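Local coordinates for protein VP24 (White spot syndrome virus, PDB 5HLJ) that is a major envelope protein of the virion, with a beta-rich folded region that assembles as a trimer in the crystal, at residues Glu17-Asn22 and Gln42-Gly47; Ile68-Leu73 and Ala95-Asn100; Lys102-Val107 and Val136-Arg141. One frame throughout, in Å; residues are numbered along the deposited sequence.

Interaction 1: residues Glu17-Asn22 and Gln42-Gly47; sequences ESEIIN and QTRNYG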
# COMPACT_ATOMS: atom_id res chain seq x y z
N GLU A 17 -9.41 16.06 2.27
CA GLU A 17 -8.24 15.30 1.82
C GLU A 17 -8.20 13.88 2.38
O GLU A 17 -8.80 13.59 3.42
CB GLU A 17 -6.94 15.99 2.23
CG GLU A 17 -6.39 16.94 1.19
CD GLU A 17 -6.15 18.32 1.75
OE1 GLU A 17 -5.94 19.25 0.96
OE2 GLU A 17 -6.19 18.48 3.00
N SER A 18 -7.46 13.02 1.69
CA SER A 18 -7.22 11.66 2.14
C SER A 18 -6.28 11.62 3.32
O SER A 18 -5.45 12.49 3.48
CB SER A 18 -6.64 10.82 1.02
OG SER A 18 -7.51 10.83 -0.09
N GLU A 19 -6.40 10.58 4.13
CA GLU A 19 -5.50 10.40 5.25
C GLU A 19 -5.37 8.92 5.60
O GLU A 19 -6.30 8.14 5.39
CB GLU A 19 -6.00 11.22 6.45
CG GLU A 19 -5.06 11.23 7.63
CD GLU A 19 -5.50 12.20 8.72
OE1 GLU A 19 -6.49 12.95 8.50
OE2 GLU A 19 -4.82 12.23 9.77
N ILE A 20 -4.20 8.54 6.11
CA ILE A 20 -3.97 7.19 6.59
C ILE A 20 -4.25 7.10 8.09
O ILE A 20 -3.80 7.95 8.86
CB ILE A 20 -2.54 6.74 6.32
CG1 ILE A 20 -2.28 6.64 4.82
CG2 ILE A 20 -2.28 5.40 6.91
CD1 ILE A 20 -2.97 5.50 4.17
N ILE A 21 -5.01 6.08 8.48
CA ILE A 21 -5.37 5.79 9.86
C ILE A 21 -4.58 4.57 10.31
O ILE A 21 -4.75 3.50 9.75
CB ILE A 21 -6.90 5.50 9.99
CG1 ILE A 21 -7.73 6.63 9.36
CG2 ILE A 21 -7.31 5.26 11.43
CD1 ILE A 21 -7.37 8.01 9.86
N ASN A 22 -3.70 4.72 11.29
CA ASN A 22 -2.89 3.59 11.75
C ASN A 22 -3.40 3.07 13.09
O ASN A 22 -3.36 3.79 14.09
CB ASN A 22 -1.41 3.96 11.85
CG ASN A 22 -0.79 4.30 10.49
OD1 ASN A 22 -0.65 3.44 9.63
ND2 ASN A 22 -0.42 5.57 10.29
N GLN A 42 -6.14 11.08 17.13
CA GLN A 42 -6.45 12.39 16.60
C GLN A 42 -5.99 12.49 15.14
O GLN A 42 -4.81 12.34 14.85
CB GLN A 42 -5.80 13.48 17.45
CG GLN A 42 -6.22 14.88 17.03
CD GLN A 42 -7.70 15.09 17.19
OE1 GLN A 42 -8.27 14.79 18.25
NE2 GLN A 42 -8.35 15.59 16.13
N THR A 43 -6.92 12.70 14.22
CA THR A 43 -6.54 12.83 12.82
C THR A 43 -6.53 14.31 12.45
O THR A 43 -7.04 15.14 13.20
CB THR A 43 -7.51 12.06 11.89
OG1 THR A 43 -8.75 12.78 11.79
CG2 THR A 43 -7.75 10.64 12.42
N ARG A 44 -5.95 14.64 11.30
CA ARG A 44 -5.96 16.02 10.85
C ARG A 44 -7.24 16.36 10.09
O ARG A 44 -7.71 17.48 10.15
CB ARG A 44 -4.73 16.35 9.99
CG ARG A 44 -3.47 15.56 10.32
CD ARG A 44 -2.23 16.08 9.53
NE ARG A 44 -2.59 16.71 8.24
CZ ARG A 44 -2.73 16.06 7.08
NH1 ARG A 44 -2.56 14.73 7.02
NH2 ARG A 44 -3.05 16.73 5.98
N ASN A 45 -7.81 15.40 9.37
CA ASN A 45 -8.94 15.71 8.49
C ASN A 45 -10.24 15.02 8.87
O ASN A 45 -11.29 15.34 8.32
CB ASN A 45 -8.59 15.36 7.04
CG ASN A 45 -7.35 16.09 6.54
OD1 ASN A 45 -6.39 15.46 6.08
ND2 ASN A 45 -7.37 17.41 6.62
N TYR A 46 -10.20 14.06 9.80
CA TYR A 46 -11.37 13.25 10.08
C TYR A 46 -11.81 13.32 11.53
O TYR A 46 -12.56 12.47 12.00
CB TYR A 46 -11.11 11.79 9.64
CG TYR A 46 -10.99 11.73 8.15
CD1 TYR A 46 -12.11 11.57 7.35
CD2 TYR A 46 -9.76 11.92 7.52
CE1 TYR A 46 -12.01 11.57 5.97
CE2 TYR A 46 -9.66 11.92 6.15
CZ TYR A 46 -10.78 11.75 5.38
OH TYR A 46 -10.67 11.75 4.01
N GLY A 47 -11.37 14.35 12.24
CA GLY A 47 -11.73 14.50 13.64
C GLY A 47 -11.08 13.44 14.48
O GLY A 47 -9.98 12.95 14.14
O HOH W 1 -2.11 12.92 8.78
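Glu19 reaches from the start of strand 19-28 into the turn Thr43-Tyr46. Glu19 CB lies 3.7 Å from CE2 of the Tyr46 ring. With CG anti to the backbone N (chi1 -174°) and the chain extended beyond it, the carboxylate is carried straight to the turn backbone, where Glu19 CD comes 3.6 Å from Arg44 N. There the two oxygens divide the work: Glu19 OE1 accepts from Asn45 N at 2.9 Å, and Glu19 OE2 accepts from Arg44 N at 3.1 Å, the latter with an N-H...O angle of 169°. Each oxygen uses its syn lone pair, and two successive peptide N-H groups share one carboxylate. OE1 also sits in the plane of the Tyr46 ring, at its edge. A water donates to Glu19 OE2 and accepts from Arg44 NH1, joining charges that make no direct salt bridge.

The turn has its own brace, an ST motif in which Thr43 OG1 accepts from Tyr46 N at 2.8 Å. On one flank Tyr46 OH donates to Glu17 O at 2.7 Å, approaching from above the carbonyl plane; on another, Ile21 CD1 packs 3.7 Å from Thr43 CG2. Strand 161-170 adds Phe168 against Ile21 and Pro170 against Tyr46. Glu19 is buried, and its paired N-H donors and water-linked arginine would be expected to favour the anion; the two N-H bonds themselves restrain the Arg44-Asn45 backbone.

Interaction 2: residues Ile68-Leu73 and Ala95-Asn100; sequences IILTSL and ARVYNN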
# COMPACT_ATOMS: atom_id res chain seq x y z
N ILE A 68 -15.59 9.46 14.57
CA ILE A 68 -15.68 8.17 13.89
C ILE A 68 -15.47 7.09 14.96
O ILE A 68 -14.44 7.10 15.65
CB ILE A 68 -14.63 8.03 12.76
CG1 ILE A 68 -14.84 9.10 11.68
CG2 ILE A 68 -14.68 6.67 12.14
CD1 ILE A 68 -13.71 9.18 10.67
N ILE A 69 -16.44 6.19 15.11
CA ILE A 69 -16.40 5.21 16.19
C ILE A 69 -16.35 3.81 15.61
O ILE A 69 -17.20 3.44 14.78
CB ILE A 69 -17.65 5.31 17.12
CG1 ILE A 69 -18.11 6.76 17.28
CG2 ILE A 69 -17.37 4.66 18.49
CD1 ILE A 69 -17.13 7.64 18.03
N LEU A 70 -15.39 3.01 16.06
CA LEU A 70 -15.23 1.67 15.55
C LEU A 70 -15.31 0.64 16.66
O LEU A 70 -14.86 0.88 17.78
CB LEU A 70 -13.89 1.52 14.83
CG LEU A 70 -13.51 2.44 13.68
CD1 LEU A 70 -12.86 3.72 14.18
CD2 LEU A 70 -12.59 1.69 12.76
N THR A 71 -15.88 -0.53 16.33
CA THR A 71 -15.80 -1.70 17.19
C THR A 71 -15.61 -2.95 16.32
O THR A 71 -16.18 -3.05 15.23
CB THR A 71 -17.07 -1.85 18.09
OG1 THR A 71 -16.91 -2.97 18.97
CG2 THR A 71 -18.33 -2.05 17.25
N SER A 72 -14.78 -3.88 16.77
CA SER A 72 -14.68 -5.18 16.12
C SER A 72 -15.58 -6.17 16.85
O SER A 72 -15.63 -6.16 18.08
CB SER A 72 -13.24 -5.66 16.08
OG SER A 72 -12.65 -5.63 17.37
N LEU A 73 -16.31 -6.98 16.09
CA LEU A 73 -17.23 -7.97 16.67
C LEU A 73 -16.60 -9.35 16.61
O LEU A 73 -15.84 -9.67 15.70
CB LEU A 73 -18.59 -7.98 15.94
CG LEU A 73 -19.36 -6.66 15.84
CD1 LEU A 73 -20.80 -6.87 15.35
CD2 LEU A 73 -19.34 -5.89 17.17
N ALA A 95 -16.16 -5.30 11.43
CA ALA A 95 -16.21 -4.09 12.23
C ALA A 95 -17.47 -3.29 11.98
O ALA A 95 -18.02 -3.29 10.87
CB ALA A 95 -14.98 -3.23 11.97
N ARG A 96 -17.93 -2.59 13.02
CA ARG A 96 -19.03 -1.65 12.91
C ARG A 96 -18.44 -0.27 13.10
O ARG A 96 -17.72 -0.01 14.07
CB ARG A 96 -20.13 -1.95 13.94
CG ARG A 96 -20.72 -3.38 13.84
CD ARG A 96 -21.70 -3.53 12.68
NE ARG A 96 -22.93 -2.76 12.91
CZ ARG A 96 -23.78 -2.40 11.95
NH1 ARG A 96 -23.53 -2.73 10.69
NH2 ARG A 96 -24.87 -1.70 12.25
N VAL A 97 -18.72 0.62 12.16
CA VAL A 97 -18.08 1.92 12.14
C VAL A 97 -19.12 3.02 12.06
O VAL A 97 -19.86 3.12 11.07
CB VAL A 97 -17.08 2.07 10.96
CG1 VAL A 97 -16.40 3.44 10.98
CG2 VAL A 97 -16.04 0.97 11.00
N TYR A 98 -19.16 3.86 13.09
CA TYR A 98 -20.05 4.99 13.12
C TYR A 98 -19.35 6.22 12.54
O TYR A 98 -18.39 6.72 13.11
CB TYR A 98 -20.54 5.27 14.54
CG TYR A 98 -21.57 6.37 14.65
CD1 TYR A 98 -22.57 6.51 13.70
CD2 TYR A 98 -21.56 7.26 15.73
CE1 TYR A 98 -23.52 7.51 13.79
CE2 TYR A 98 -22.51 8.27 15.83
CZ TYR A 98 -23.48 8.39 14.86
OH TYR A 98 -24.44 9.38 14.95
N ASN A 99 -19.85 6.69 11.40
CA ASN A 99 -19.37 7.90 10.78
C ASN A 99 -20.25 9.08 11.17
O ASN A 99 -21.34 9.28 10.62
CB ASN A 99 -19.33 7.75 9.25
CG ASN A 99 -18.90 9.04 8.54
OD1 ASN A 99 -18.40 9.98 9.17
ND2 ASN A 99 -19.10 9.09 7.22
N ASN A 100 -19.76 9.85 12.14
CA ASN A 100 -20.47 11.02 12.60
C ASN A 100 -19.74 12.31 12.19
O ASN A 100 -19.68 13.26 12.96
CB ASN A 100 -20.65 10.98 14.12
CG ASN A 100 -21.81 11.85 14.61
OD1 ASN A 100 -22.66 12.29 13.82
ND2 ASN A 100 -21.85 12.09 15.90
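Ile69 and Tyr98 form a hydrogen-bonded antiparallel pair: Ile69 N donates to Tyr98 O at 2.8 Å, and Tyr98 N to Ile69 O at 2.6 Å. Thr71 and Arg96 repeat the pattern, with Arg96 N 2.9 Å from Thr71 O. The strand axes run 170° apart and approach to 4.5 Å.

The tightly packed face carries Ile68, Leu70 and Val97, all buried. The two methyls of Val97 split between neighbours: CG1, anti to the backbone N (chi1 -179°), meets Ile68 CG2 at 3.8 Å, while Val97 CG2 lies 3.9 Å from Leu70 CD2. Val49 and Leu145 from flanking strands close in on this cluster.

On the other face, Leu61 of helix 58-61 covers buried Ile69 and Thr71, but Tyr98 is partly exposed. Ile69 CG1 abuts the edge of the Tyr98 ring at CD2 (3.8 Å), and the ring extends beyond this strand pair toward Val62 and Ile142. Arg96 lays its CG against Leu73 CD1 at 3.8 Å, both residues partly exposed, then bends at chi2 and chi3 so that its guanidinium reaches a salt bridge with Asp58. This is regular antiparallel pairing of strands 68-72 and 90-99 within a mixed beta-sheet, an aliphatic cluster on one face and partly exposed Arg96 and Tyr98 on the other.

Interaction 3: residues Lys102-Val107 and Val136-Arg141; sequences KRDITV and VLKKNR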
# COMPACT_ATOMS: atom_id res chain seq x y z
N LYS A 102 -19.45 15.17 8.75
CA LYS A 102 -20.44 15.79 7.88
C LYS A 102 -20.41 15.23 6.45
O LYS A 102 -21.17 15.68 5.60
CB LYS A 102 -20.23 17.30 7.83
CG LYS A 102 -20.50 18.03 9.15
CD LYS A 102 -20.18 19.52 9.01
CE LYS A 102 -20.39 20.28 10.31
NZ LYS A 102 -19.99 21.72 10.17
N ARG A 103 -19.55 14.26 6.18
CA ARG A 103 -19.50 13.68 4.83
C ARG A 103 -19.31 12.18 4.81
O ARG A 103 -18.76 11.60 5.73
CB ARG A 103 -18.39 14.33 4.01
CG ARG A 103 -18.82 15.59 3.32
CD ARG A 103 -17.80 16.06 2.30
NE ARG A 103 -17.43 15.07 1.30
CZ ARG A 103 -16.80 15.37 0.17
NH1 ARG A 103 -16.47 16.63 -0.08
NH2 ARG A 103 -16.49 14.43 -0.72
N ASP A 104 -19.78 11.58 3.73
CA ASP A 104 -19.43 10.21 3.39
C ASP A 104 -17.90 10.06 3.31
O ASP A 104 -17.20 10.96 2.87
CB ASP A 104 -20.06 9.82 2.06
CG ASP A 104 -21.56 9.58 2.17
OD1 ASP A 104 -22.19 9.32 1.13
OD2 ASP A 104 -22.11 9.61 3.30
N ILE A 105 -17.42 8.90 3.76
CA ILE A 105 -16.00 8.56 3.71
C ILE A 105 -15.82 7.24 2.98
O ILE A 105 -16.56 6.30 3.25
CB ILE A 105 -15.40 8.44 5.11
CG1 ILE A 105 -15.50 9.77 5.85
CG2 ILE A 105 -13.97 7.92 5.03
CD1 ILE A 105 -15.15 9.64 7.30
N THR A 106 -14.86 7.16 2.07
CA THR A 106 -14.52 5.88 1.47
C THR A 106 -13.25 5.33 2.12
O THR A 106 -12.25 6.05 2.28
CB THR A 106 -14.34 5.96 -0.08
OG1 THR A 106 -15.53 6.47 -0.69
CG2 THR A 106 -14.04 4.56 -0.67
N VAL A 107 -13.29 4.08 2.54
CA VAL A 107 -12.06 3.39 2.91
C VAL A 107 -11.50 2.76 1.64
O VAL A 107 -12.06 1.80 1.13
CB VAL A 107 -12.29 2.35 4.03
CG1 VAL A 107 -10.96 1.75 4.49
CG2 VAL A 107 -12.99 3.01 5.21
N VAL A 136 -17.72 2.24 1.40
CA VAL A 136 -18.21 3.56 1.76
C VAL A 136 -18.76 3.58 3.19
O VAL A 136 -19.56 2.73 3.58
CB VAL A 136 -19.31 4.05 0.79
CG1 VAL A 136 -19.85 5.42 1.24
CG2 VAL A 136 -18.78 4.13 -0.62
N LEU A 137 -18.28 4.52 4.00
CA LEU A 137 -18.87 4.74 5.31
C LEU A 137 -19.87 5.91 5.18
O LEU A 137 -19.48 7.07 5.12
CB LEU A 137 -17.80 5.03 6.36
CG LEU A 137 -16.58 4.09 6.40
CD1 LEU A 137 -15.48 4.61 7.36
CD2 LEU A 137 -16.97 2.69 6.79
N LYS A 138 -21.15 5.58 5.08
CA LYS A 138 -22.18 6.60 4.95
C LYS A 138 -22.25 7.42 6.25
O LYS A 138 -22.13 6.87 7.34
CB LYS A 138 -23.53 5.95 4.64
CG LYS A 138 -23.55 5.12 3.38
CD LYS A 138 -23.37 5.99 2.16
CE LYS A 138 -24.60 6.85 1.92
NZ LYS A 138 -24.52 7.60 0.64
N LYS A 139 -22.40 8.73 6.12
CA LYS A 139 -22.49 9.58 7.31
C LYS A 139 -23.83 9.42 8.05
O LYS A 139 -24.86 9.17 7.44
CB LYS A 139 -22.26 11.03 6.93
CG LYS A 139 -23.34 11.64 6.06
CD LYS A 139 -23.07 13.13 5.90
CE LYS A 139 -24.21 13.81 5.16
NZ LYS A 139 -24.58 13.06 3.93
N ASN A 140 -23.78 9.58 9.37
CA ASN A 140 -24.92 9.40 10.26
C ASN A 140 -25.41 7.98 10.25
O ASN A 140 -26.58 7.70 10.55
CB ASN A 140 -26.08 10.34 9.90
CG ASN A 140 -25.76 11.78 10.22
OD1 ASN A 140 -25.76 12.65 9.35
ND2 ASN A 140 -25.46 12.03 11.50
N ARG A 141 -24.52 7.06 9.90
CA ARG A 141 -24.89 5.67 9.83
C ARG A 141 -23.82 4.82 10.46
O ARG A 141 -22.65 5.21 10.50
CB ARG A 141 -25.15 5.27 8.38
CG ARG A 141 -26.10 4.10 8.25
CD ARG A 141 -26.29 3.70 6.80
NE ARG A 141 -26.87 4.78 6.00
CZ ARG A 141 -27.09 4.68 4.69
NH1 ARG A 141 -26.78 3.55 4.05
NH2 ARG A 141 -27.62 5.71 4.02
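Asp104 receives two donors from the segment 136-141, one on each carboxylate oxygen. Lys138 NZ forms a salt bridge to Asp104 OD1 at 2.9 Å, meeting it on the syn side but 23° out of the carboxylate plane. Lys139 N donates to Asp104 OD2 at 3.0 Å, and its N-H...O angle of 163° makes this a straight bond that arrives nearly end-on to the C-O bond. Lys138 reaches the carboxylate by folding: bends at chi2 and chi3 turn its chain back so that CD and CE lie against the same group that the ammonium grips. Asn172 ND2 adds a third donor, on Asp104 OD1, while Lys139 NZ stays beyond salt-bridge distance of OD2.

Next to this polar cluster the backbones pair as antiparallel strands. Ile105 N donates to Leu137 O at 3.1 Å, and Leu137 N returns a bond to Ile105 O at 2.6 Å. Thr106 and Val136 follow as a non-hydrogen-bonded pair, with Thr106 OG1 bound to Gly171 O.

Farther out, Leu137 CD1 packs 3.7 Å from Val107 CG2 and 4.3 Å from Ile105 CG2, on the side where Phe168 and Val97 also lie. At the other end the aliphatic part of Lys139 runs beside the backbone of Lys102 and Arg103, its CD 3.2 Å from Lys102 O. The chain then reverses through a type II beta turn, Lys138-Arg141, in which the Arg141 guanidinium has Lys138 CB over the centre of one face. With three donors converging on it, the buried carboxylate of Asp104 would be expected to favour its anionic form, and the Lys138 NZ and Lys139 N bonds tie the start of the turn to the residue just before strand 105-114.

Overall arrangement
The three contacts follow one another along the chain and reach the same mixed sheet, through strand 19-28 in interaction 1, strands 68-72 and 90-99 in interaction 2, and strands 105-114 and 135-137 in interaction 3; 90-99 and 105-114 are consecutive. The centre of interaction 1 lies about 15 Å from that of interaction 2. Interaction 3 is centred about 13 Å from interaction 1 and about 11 Å from interaction 2. Tyr46 packs against Ile68 and Ile105, and Asn99 ND2 probably hydrogen-bonds to Leu137 O (2.9 Å). Segments 20 to 29 residues apart are thus joined within one subunit, while interaction 1 alone also touches the two neighbouring subunits, placing it at the trimer interface.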